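Local coordinates for protein lovastatin nonaketide synthase mokA (Monascus pilosus, PDB 6AD3) that builds the polyketide dihydromonacolin L from malonyl-CoA in nine iterative steps of lovastatin biosynthesis, the chain here being its condensation domain, at residues R114-H126 against E222-V236. The protein carries 1 engineered substitution. Residues are numbered along the deposited sequence; the frame is centred on the assembly and turned at random.
Sequences RLSKALRAVLRRH and EASQLYGGVTLDKHV
Arg125 reaches from the end of helix 112-125 into the turn that follows helix 213-227, in the N-terminal half of a condensation-domain fold. The short segments 114-125 and 222-227 run at 126° between their N-to-C directions, their axes 8.5 Å apart, and the arginine illustrates how one long side chain can tie a helix to both a second helix and its trailing loop. Its CB points toward 222-236, and the first side-chain atom to touch is CD, 3.9 Å from Leu232 CD1. A bond from NE to Glu222 OE2 is doubtful, because that oxygen is less surely placed. The chain bends at chi3 (61°), bringing the guanidinium between Leu232 CD1 over one face and Val236 CG2 over the other, which sandwich it and limit its tilt. NH1 gives a nearly straight bond, in the guanidinium plane, to Asp233 O at 3.0 Å. The salt bridge rests on NH2, which meets Glu222 OE1 from above the carboxylate plane at 3.2 Å, so the arginine grips a buried carboxylate.

Between the polar ends the interface is small and apolar. Small side chains at Ala118 and Ala223 allow the backbones to approach, CA to CA 5.3 Å, while Leu226 CD1 rests against Val122 CG2 and Leu119 CD2 meets Ala223 CB. Leu119 also touches Val157, linking the layer to strand 157-161.

At the other end Tyr227, its CG anti to the backbone N, turns one ring face to the Arg114 guanidinium, while its OH bonds to Asp111 N. Guanidinium and ring stack with planes 18° apart, a cation-pi contact, and Arg114 NH2 also donates to Tyr227 O at 2.9 Å, with that oxygen tilted out of the guanidinium plane.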
ATOM      1  N   ARG A 114     -18.400 -15.920 -19.279  1.00 23.81           N
ATOM      2  CA  ARG A 114     -18.719 -14.493 -19.177  1.00 24.01           C
ATOM      3  C   ARG A 114     -17.679 -13.738 -18.379  1.00 22.86           C
ATOM      4  O   ARG A 114     -17.322 -12.595 -18.736  1.00 21.15           O
ATOM      5  CB  ARG A 114     -20.095 -14.263 -18.596  1.00 28.16           C
ATOM      6  CG  ARG A 114     -21.202 -14.659 -19.554  1.00 33.42           C
ATOM      7  CD  ARG A 114     -22.555 -14.657 -18.882  1.00 34.47           C
ATOM      8  NE  ARG A 114     -22.916 -13.340 -18.420  1.00 31.97           N
ATOM      9  CZ  ARG A 114     -23.904 -13.085 -17.571  1.00 36.16           C
ATOM     10  NH1 ARG A 114     -24.588 -14.074 -17.019  1.00 36.21           N
ATOM     11  NH2 ARG A 114     -24.177 -11.833 -17.241  1.00 33.81           N
ATOM     12  N   LEU A 115     -17.243 -14.327 -17.268  1.00 20.49           N
ATOM     13  CA  LEU A 115     -16.209 -13.704 -16.449  1.00 19.28           C
ATOM     14  C   LEU A 115     -14.898 -13.591 -17.227  1.00 18.81           C
ATOM     15  O   LEU A 115     -14.267 -12.542 -17.224  1.00 19.10           O
ATOM     16  CB  LEU A 115     -15.988 -14.475 -15.172  1.00 18.95           C
ATOM     17  CG  LEU A 115     -14.822 -13.983 -14.308  1.00 21.03           C
ATOM     18  CD1 LEU A 115     -15.194 -12.637 -13.741  1.00 23.18           C
ATOM     19  CD2 LEU A 115     -14.472 -14.963 -13.184  1.00 24.31           C
ATOM     20  N   SER A 116     -14.491 -14.663 -17.904  1.00 19.64           N
ATOM     21  CA  SER A 116     -13.238 -14.625 -18.596  1.00 20.92           C
ATOM     22  C   SER A 116     -13.274 -13.608 -19.770  1.00 19.85           C
ATOM     23  O   SER A 116     -12.336 -12.854 -19.947  1.00 20.94           O
ATOM     24  CB  SER A 116     -12.759 -16.020 -18.994  1.00 25.06           C
ATOM     25  OG  SER A 116     -13.568 -16.521 -19.990  1.00 31.94           O
ATOM     26  N   LYS A 117     -14.421 -13.459 -20.421  1.00 19.32           N
ATOM     27  CA  LYS A 117     -14.578 -12.463 -21.448  1.00 22.01           C
ATOM     28  C   LYS A 117     -14.489 -11.043 -20.870  1.00 21.16           C
ATOM     29  O   LYS A 117     -13.873 -10.133 -21.470  1.00 21.03           O
ATOM     30  CB  LYS A 117     -15.923 -12.625 -22.132  1.00 23.90           C
ATOM     31  CG  LYS A 117     -16.144 -11.603 -23.233  1.00 31.53           C
ATOM     32  CD  LYS A 117     -17.183 -12.097 -24.233  1.00 45.53           C
ATOM     33  CE  LYS A 117     -18.537 -11.485 -23.964  1.00 50.50           C
ATOM     34  NZ  LYS A 117     -18.786 -10.368 -24.912  1.00 60.10           N
ATOM     35  N   ALA A 118     -15.094 -10.861 -19.704  1.00 21.57           N
ATOM     36  CA  ALA A 118     -15.019  -9.578 -19.024  1.00 18.75           C
ATOM     37  C   ALA A 118     -13.592  -9.215 -18.699  1.00 17.21           C
ATOM     38  O   ALA A 118     -13.146  -8.090 -18.972  1.00 18.73           O
ATOM     39  CB  ALA A 118     -15.869  -9.583 -17.761  1.00 18.22           C
ATOM     40  N   LEU A 119     -12.871 -10.144 -18.094  1.00 20.13           N
ATOM     41  CA  LEU A 119     -11.517  -9.855 -17.665  1.00 18.84           C
ATOM     42  C   LEU A 119     -10.586  -9.683 -18.867  1.00 19.05           C
ATOM     43  O   LEU A 119      -9.749  -8.797 -18.872  1.00 16.22           O
ATOM     44  CB  LEU A 119     -10.986 -10.945 -16.718  1.00 17.19           C
ATOM     45  CG  LEU A 119     -11.700 -11.030 -15.351  1.00 18.88           C
ATOM     46  CD1 LEU A 119     -11.440 -12.334 -14.631  1.00 20.04           C
ATOM     47  CD2 LEU A 119     -11.278  -9.836 -14.494  1.00 22.63           C
ATOM     48  N   ARG A 120     -10.818 -10.428 -19.949  1.00 18.86           N
ATOM     49  CA  ARG A 120     -10.042 -10.194 -21.167  1.00 20.81           C
ATOM     50  C   ARG A 120     -10.221  -8.769 -21.727  1.00 19.37           C
ATOM     51  O   ARG A 120      -9.278  -8.167 -22.237  1.00 16.91           O
ATOM     52  CB  ARG A 120     -10.343 -11.278 -22.240  1.00 19.86           C
ATOM     53  CG  ARG A 120      -9.681 -12.606 -21.920  1.00 22.03           C
ATOM     54  CD  ARG A 120      -9.755 -13.589 -23.099  1.00 25.41           C
ATOM     55  NE  ARG A 120     -11.081 -13.663 -23.705  1.00 32.68           N
ATOM     56  CZ  ARG A 120     -12.037 -14.513 -23.337  1.00 33.72           C
ATOM     57  NH1 ARG A 120     -11.790 -15.455 -22.438  1.00 34.57           N
ATOM     58  NH2 ARG A 120     -13.212 -14.485 -23.946  1.00 36.92           N
ATOM     59  N   ALA A 121     -11.421  -8.220 -21.573  1.00 18.31           N
ATOM     60  CA  ALA A 121     -11.728  -6.883 -22.055  1.00 18.59           C
ATOM     61  C   ALA A 121     -11.070  -5.826 -21.195  1.00 16.24           C
ATOM     62  O   ALA A 121     -10.561  -4.839 -21.733  1.00 17.90           O
ATOM     63  CB  ALA A 121     -13.236  -6.660 -22.120  1.00 20.94           C
ATOM     64  N   VAL A 122     -10.925  -6.109 -19.896  1.00 17.21           N
ATOM     65  CA  VAL A 122     -10.184  -5.222 -18.992  1.00 16.40           C
ATOM     66  C   VAL A 122      -8.719  -5.203 -19.386  1.00 17.85           C
ATOM     67  O   VAL A 122      -8.122  -4.113 -19.520  1.00 17.11           O
ATOM     68  CB  VAL A 122     -10.315  -5.643 -17.506  1.00 20.18           C
ATOM     69  CG1 VAL A 122      -9.417  -4.812 -16.630  1.00 17.42           C
ATOM     70  CG2 VAL A 122     -11.755  -5.542 -17.029  1.00 18.38           C
ATOM     71  N   LEU A 123      -8.166  -6.383 -19.695  1.00 16.36           N
ATOM     72  CA  LEU A 123      -6.784  -6.469 -20.159  1.00 18.58           C
ATOM     73  C   LEU A 123      -6.543  -5.668 -21.452  1.00 18.67           C
ATOM     74  O   LEU A 123      -5.519  -5.024 -21.609  1.00 18.40           O
ATOM     75  CB  LEU A 123      -6.378  -7.924 -20.336  1.00 19.48           C
ATOM     76  CG  LEU A 123      -6.229  -8.793 -19.096  1.00 16.01           C
ATOM     77  CD1 LEU A 123      -5.782 -10.193 -19.499  1.00 19.23           C
ATOM     78  CD2 LEU A 123      -5.248  -8.232 -18.071  1.00 17.08           C
ATOM     79  N   ARG A 124      -7.461  -5.785 -22.407  1.00 18.08           N
ATOM     80  CA  ARG A 124      -7.384  -5.054 -23.657  1.00 19.61           C
ATOM     81  C   ARG A 124      -7.542  -3.541 -23.502  1.00 20.88           C
ATOM     82  O   ARG A 124      -6.855  -2.766 -24.202  1.00 18.19           O
ATOM     83  CB  ARG A 124      -8.461  -5.560 -24.604  1.00 25.08           C
ATOM     84  CG  ARG A 124      -8.620  -4.764 -25.860  1.00 33.36           C
ATOM     85  CD  ARG A 124      -9.393  -5.593 -26.893  1.00 50.65           C
ATOM     86  NE  ARG A 124     -10.562  -6.257 -26.295  1.00 56.49           N
ATOM     87  CZ  ARG A 124     -10.636  -7.557 -25.966  1.00 51.88           C
ATOM     88  NH1 ARG A 124      -9.621  -8.397 -26.195  1.00 47.53           N
ATOM     89  NH2 ARG A 124     -11.742  -8.016 -25.405  1.00 31.91           N
ATOM     90  N   ARG A 125      -8.432  -3.108 -22.604  1.00 17.13           N
ATOM     91  CA  ARG A 125      -8.724  -1.676 -22.435  1.00 18.00           C
ATOM     92  C   ARG A 125      -7.536  -0.861 -22.016  1.00 15.99           C
ATOM     93  O   ARG A 125      -7.440   0.341 -22.364  1.00 17.73           O
ATOM     94  CB  ARG A 125      -9.862  -1.468 -21.393  1.00 22.85           C
ATOM     95  CG  ARG A 125     -11.243  -1.445 -22.034  1.00 28.32           C
ATOM     96  CD  ARG A 125     -12.338  -1.608 -20.992  1.00 26.41           C
ATOM     97  NE  ARG A 125     -12.299  -0.530 -20.012  1.00 25.87           N
ATOM     98  CZ  ARG A 125     -12.721   0.708 -20.247  1.00 25.00           C
ATOM     99  NH1 ARG A 125     -13.327   1.018 -21.414  1.00 21.07           N
ATOM    100  NH2 ARG A 125     -12.694   1.573 -19.279  1.00 37.32           N
ATOM    101  N   HIS A 126      -6.725  -1.419 -21.114  1.00 14.41           N
ATOM    102  CA  HIS A 126      -5.711  -0.647 -20.406  1.00 14.57           C
ATOM    103  C   HIS A 126      -4.309  -1.003 -20.881  1.00 15.38           C
ATOM    104  O   HIS A 126      -3.832  -2.125 -20.694  1.00 15.65           O
ATOM    105  CB  HIS A 126      -5.837  -0.890 -18.905  1.00 14.43           C
ATOM    106  CG  HIS A 126      -7.125  -0.407 -18.340  1.00 14.16           C
ATOM    107  ND1 HIS A 126      -8.243  -1.213 -18.223  1.00 18.54           N
ATOM    108  CD2 HIS A 126      -7.552   0.851 -18.121  1.00 12.27           C
ATOM    109  CE1 HIS A 126      -9.259  -0.479 -17.795  1.00 13.07           C
ATOM    110  NE2 HIS A 126      -8.846   0.767 -17.686  1.00 17.90           N
ATOM    111  N   GLU A 222     -14.735  -2.778 -12.997  1.00 13.90           N
ATOM    112  CA  GLU A 222     -14.865  -2.905 -14.442  1.00 14.75           C
ATOM    113  C   GLU A 222     -15.343  -4.283 -14.839  1.00 14.78           C
ATOM    114  O   GLU A 222     -16.247  -4.411 -15.669  1.00 15.95           O
ATOM    115  CB  GLU A 222     -13.568  -2.544 -15.158  1.00 14.31           C
ATOM    116  CG  GLU A 222     -13.265  -1.036 -15.146  1.00 14.73           C
ATOM    117  CD  GLU A 222     -12.248  -0.594 -16.215  1.00 16.89           C
ATOM    118  OE1 GLU A 222     -12.032   0.617 -16.311  1.00 19.38           O
ATOM    119  OE2 GLU A 222     -11.798  -1.408 -17.037  1.00 17.48           O
ATOM    120  N   ALA A 223     -14.789  -5.308 -14.208  1.00 15.26           N
ATOM    121  CA  ALA A 223     -15.142  -6.683 -14.531  1.00 16.81           C
ATOM    122  C   ALA A 223     -16.603  -7.002 -14.170  1.00 17.27           C
ATOM    123  O   ALA A 223     -17.322  -7.593 -14.976  1.00 17.10           O
ATOM    124  CB  ALA A 223     -14.213  -7.642 -13.809  1.00 17.16           C
ATOM    125  N   SER A 224     -17.055  -6.470 -13.045  1.00 15.55           N
ATOM    126  CA  SER A 224     -18.437  -6.616 -12.611  1.00 17.19           C
ATOM    127  C   SER A 224     -19.384  -5.978 -13.619  1.00 18.84           C
ATOM    128  O   SER A 224     -20.417  -6.581 -13.997  1.00 18.29           O
ATOM    129  CB  SER A 224     -18.635  -5.948 -11.247  1.00 19.25           C
ATOM    130  OG  SER A 224     -20.003  -6.032 -10.817  1.00 18.87           O
ATOM    131  N   GLN A 225     -19.103  -4.726 -13.963  1.00 16.61           N
ATOM    132  CA  GLN A 225     -19.974  -4.008 -14.893  1.00 15.69           C
ATOM    133  C   GLN A 225     -20.012  -4.723 -16.232  1.00 17.95           C
ATOM    134  O   GLN A 225     -21.080  -4.911 -16.810  1.00 19.68           O
ATOM    135  CB  GLN A 225     -19.499  -2.581 -15.081  1.00 16.56           C
ATOM    136  CG  GLN A 225     -19.812  -1.689 -13.919  1.00 18.09           C
ATOM    137  CD  GLN A 225     -19.334  -0.314 -14.152  1.00 20.83           C
ATOM    138  OE1 GLN A 225     -20.095   0.554 -14.605  1.00 22.58           O
ATOM    139  NE2 GLN A 225     -18.051  -0.111 -13.938  1.00 21.55           N
ATOM    140  N   LEU A 226     -18.844  -5.142 -16.733  1.00 16.60           N
ATOM    141  CA  LEU A 226     -18.792  -5.807 -18.043  1.00 18.60           C
ATOM    142  C   LEU A 226     -19.538  -7.126 -18.017  1.00 19.59           C
ATOM    143  O   LEU A 226     -20.373  -7.399 -18.877  1.00 21.62           O
ATOM    144  CB  LEU A 226     -17.368  -6.055 -18.479  1.00 19.18           C
ATOM    145  CG  LEU A 226     -16.623  -4.825 -18.988  1.00 20.49           C
ATOM    146  CD1 LEU A 226     -15.139  -5.050 -18.972  1.00 21.37           C
ATOM    147  CD2 LEU A 226     -17.087  -4.385 -20.369  1.00 26.28           C
ATOM    148  N   TYR A 227     -19.336  -7.885 -16.951  1.00 20.82           N
ATOM    149  CA  TYR A 227     -20.072  -9.123 -16.759  1.00 23.62           C
ATOM    150  C   TYR A 227     -21.579  -8.864 -16.785  1.00 25.20           C
ATOM    151  O   TYR A 227     -22.346  -9.651 -17.344  1.00 22.99           O
ATOM    152  CB  TYR A 227     -19.667  -9.764 -15.441  1.00 23.43           C
ATOM    153  CG  TYR A 227     -20.333 -11.095 -15.141  1.00 21.10           C
ATOM    154  CD1 TYR A 227     -21.595 -11.157 -14.582  1.00 22.24           C
ATOM    155  CD2 TYR A 227     -19.659 -12.273 -15.349  1.00 21.00           C
ATOM    156  CE1 TYR A 227     -22.190 -12.387 -14.277  1.00 23.86           C
ATOM    157  CE2 TYR A 227     -20.226 -13.494 -15.062  1.00 22.38           C
ATOM    158  CZ  TYR A 227     -21.476 -13.555 -14.489  1.00 25.53           C
ATOM    159  OH  TYR A 227     -22.040 -14.797 -14.203  1.00 22.65           O
ATOM    160  N   GLY A 228     -21.996  -7.784 -16.157  1.00 22.93           N
ATOM    161  CA  GLY A 228     -23.413  -7.418 -16.113  1.00 25.45           C
ATOM    162  C   GLY A 228     -23.921  -6.710 -17.353  1.00 28.88           C
ATOM    163  O   GLY A 228     -24.999  -6.180 -17.339  1.00 30.16           O
ATOM    164  N   GLY A 229     -23.124  -6.685 -18.411  1.00 27.64           N
ATOM    165  CA  GLY A 229     -23.546  -6.138 -19.702  1.00 31.81           C
ATOM    166  C   GLY A 229     -23.506  -4.607 -19.826  1.00 37.69           C
ATOM    167  O   GLY A 229     -24.109  -4.056 -20.726  1.00 33.47           O
ATOM    168  N   VAL A 230     -22.822  -3.917 -18.918  1.00 29.68           N
ATOM    169  CA  VAL A 230     -22.594  -2.478 -19.088  1.00 27.12           C
ATOM    170  C   VAL A 230     -21.616  -2.216 -20.208  1.00 28.13           C
ATOM    171  O   VAL A 230     -20.660  -2.974 -20.399  1.00 25.33           O
ATOM    172  CB  VAL A 230     -22.055  -1.839 -17.811  1.00 30.37           C
ATOM    173  CG1 VAL A 230     -21.608  -0.399 -18.088  1.00 29.16           C
ATOM    174  CG2 VAL A 230     -23.119  -1.884 -16.736  1.00 31.40           C
ATOM    175  N   THR A 231     -21.817  -1.103 -20.909  1.00 27.06           N
ATOM    176  CA  THR A 231     -20.850  -0.612 -21.874  1.00 28.13           C
ATOM    177  C   THR A 231     -20.036   0.486 -21.205  1.00 26.56           C
ATOM    178  O   THR A 231     -20.581   1.485 -20.741  1.00 29.27           O
ATOM    179  CB  THR A 231     -21.531  -0.019 -23.141  1.00 31.24           C
ATOM    180  OG1 THR A 231     -22.401  -1.002 -23.742  1.00 28.81           O
ATOM    181  CG2 THR A 231     -20.471   0.409 -24.167  1.00 32.71           C
ATOM    182  N   LEU A 232     -18.773   0.211 -20.963  1.00 24.94           N
ATOM    183  CA  LEU A 232     -17.928   1.194 -20.330  1.00 22.92           C
ATOM    184  C   LEU A 232     -17.696   2.336 -21.323  1.00 24.79           C
ATOM    185  O   LEU A 232     -17.899   2.175 -22.525  1.00 26.64           O
ATOM    186  CB  LEU A 232     -16.589   0.557 -19.890  1.00 23.63           C
ATOM    187  CG  LEU A 232     -16.708  -0.618 -18.901  1.00 23.22           C
ATOM    188  CD1 LEU A 232     -15.344  -1.249 -18.600  1.00 24.34           C
ATOM    189  CD2 LEU A 232     -17.384  -0.144 -17.608  1.00 28.28           C
ATOM    190  N   ASP A 233     -17.283   3.483 -20.804  1.00 29.11           N
ATOM    191  CA  ASP A 233     -16.883   4.602 -21.631  1.00 30.11           C
ATOM    192  C   ASP A 233     -15.749   4.183 -22.550  1.00 28.79           C
ATOM    193  O   ASP A 233     -14.794   3.530 -22.108  1.00 25.32           O
ATOM    194  CB  ASP A 233     -16.400   5.752 -20.749  1.00 31.32           C
ATOM    195  CG  ASP A 233     -17.521   6.554 -20.170  1.00 42.85           C
ATOM    196  OD1 ASP A 233     -18.664   6.431 -20.657  1.00 46.67           O
ATOM    197  OD2 ASP A 233     -17.277   7.250 -19.173  1.00 51.52           O
ATOM    198  N   LYS A 234     -15.773   4.694 -23.776  1.00 25.51           N
ATOM    199  CA  LYS A 234     -14.709   4.473 -24.759  1.00 31.14           C
ATOM    200  C   LYS A 234     -13.408   5.153 -24.342  1.00 26.05           C
ATOM    201  O   LYS A 234     -12.328   4.678 -24.651  1.00 26.73           O
ATOM    202  CB  LYS A 234     -15.135   5.033 -26.120  1.00 40.82           C
ATOM    203  CG  LYS A 234     -14.301   4.517 -27.275  1.00 57.85           C
ATOM    204  CD  LYS A 234     -14.283   2.985 -27.305  1.00 68.81           C
ATOM    205  CE  LYS A 234     -13.819   2.447 -28.652  1.00 70.43           C
ATOM    206  NZ  LYS A 234     -14.715   2.908 -29.746  1.00 76.97           N
ATOM    207  N   HIS A 235     -13.529   6.299 -23.688  1.00 25.13           N
ATOM    208  CA  HIS A 235     -12.377   7.055 -23.237  1.00 27.04           C
ATOM    209  C   HIS A 235     -11.717   6.286 -22.103  1.00 22.95           C
ATOM    210  O   HIS A 235     -12.360   6.003 -21.087  1.00 24.89           O
ATOM    211  CB  HIS A 235     -12.797   8.436 -22.727  1.00 29.13           C
ATOM    212  CG  HIS A 235     -11.711   9.156 -21.990  1.00 24.65           C
ATOM    213  ND1 HIS A 235     -10.469   9.386 -22.542  1.00 25.77           N
ATOM    214  CD2 HIS A 235     -11.644   9.609 -20.709  1.00 27.70           C
ATOM    215  CE1 HIS A 235      -9.674   9.928 -21.634  1.00 26.58           C
ATOM    216  NE2 HIS A 235     -10.379  10.120 -20.528  1.00 26.29           N
ATOM    217  N   VAL A 236     -10.413   6.013 -22.232  1.00 21.47           N
ATOM    218  CA  VAL A 236      -9.651   5.350 -21.136  1.00 18.41           C
ATOM    219  C   VAL A 236      -8.407   6.146 -20.845  1.00 19.73           C
ATOM    220  O   VAL A 236      -7.596   6.390 -21.747  1.00 19.05           O
ATOM    221  CB  VAL A 236      -9.251   3.882 -21.539  1.00 20.81           C
ATOM    222  CG1 VAL A 236      -8.429   3.194 -20.432  1.00 22.66           C
ATOM    223  CG2 VAL A 236     -10.478   3.070 -21.849  1.00 24.11           C
TER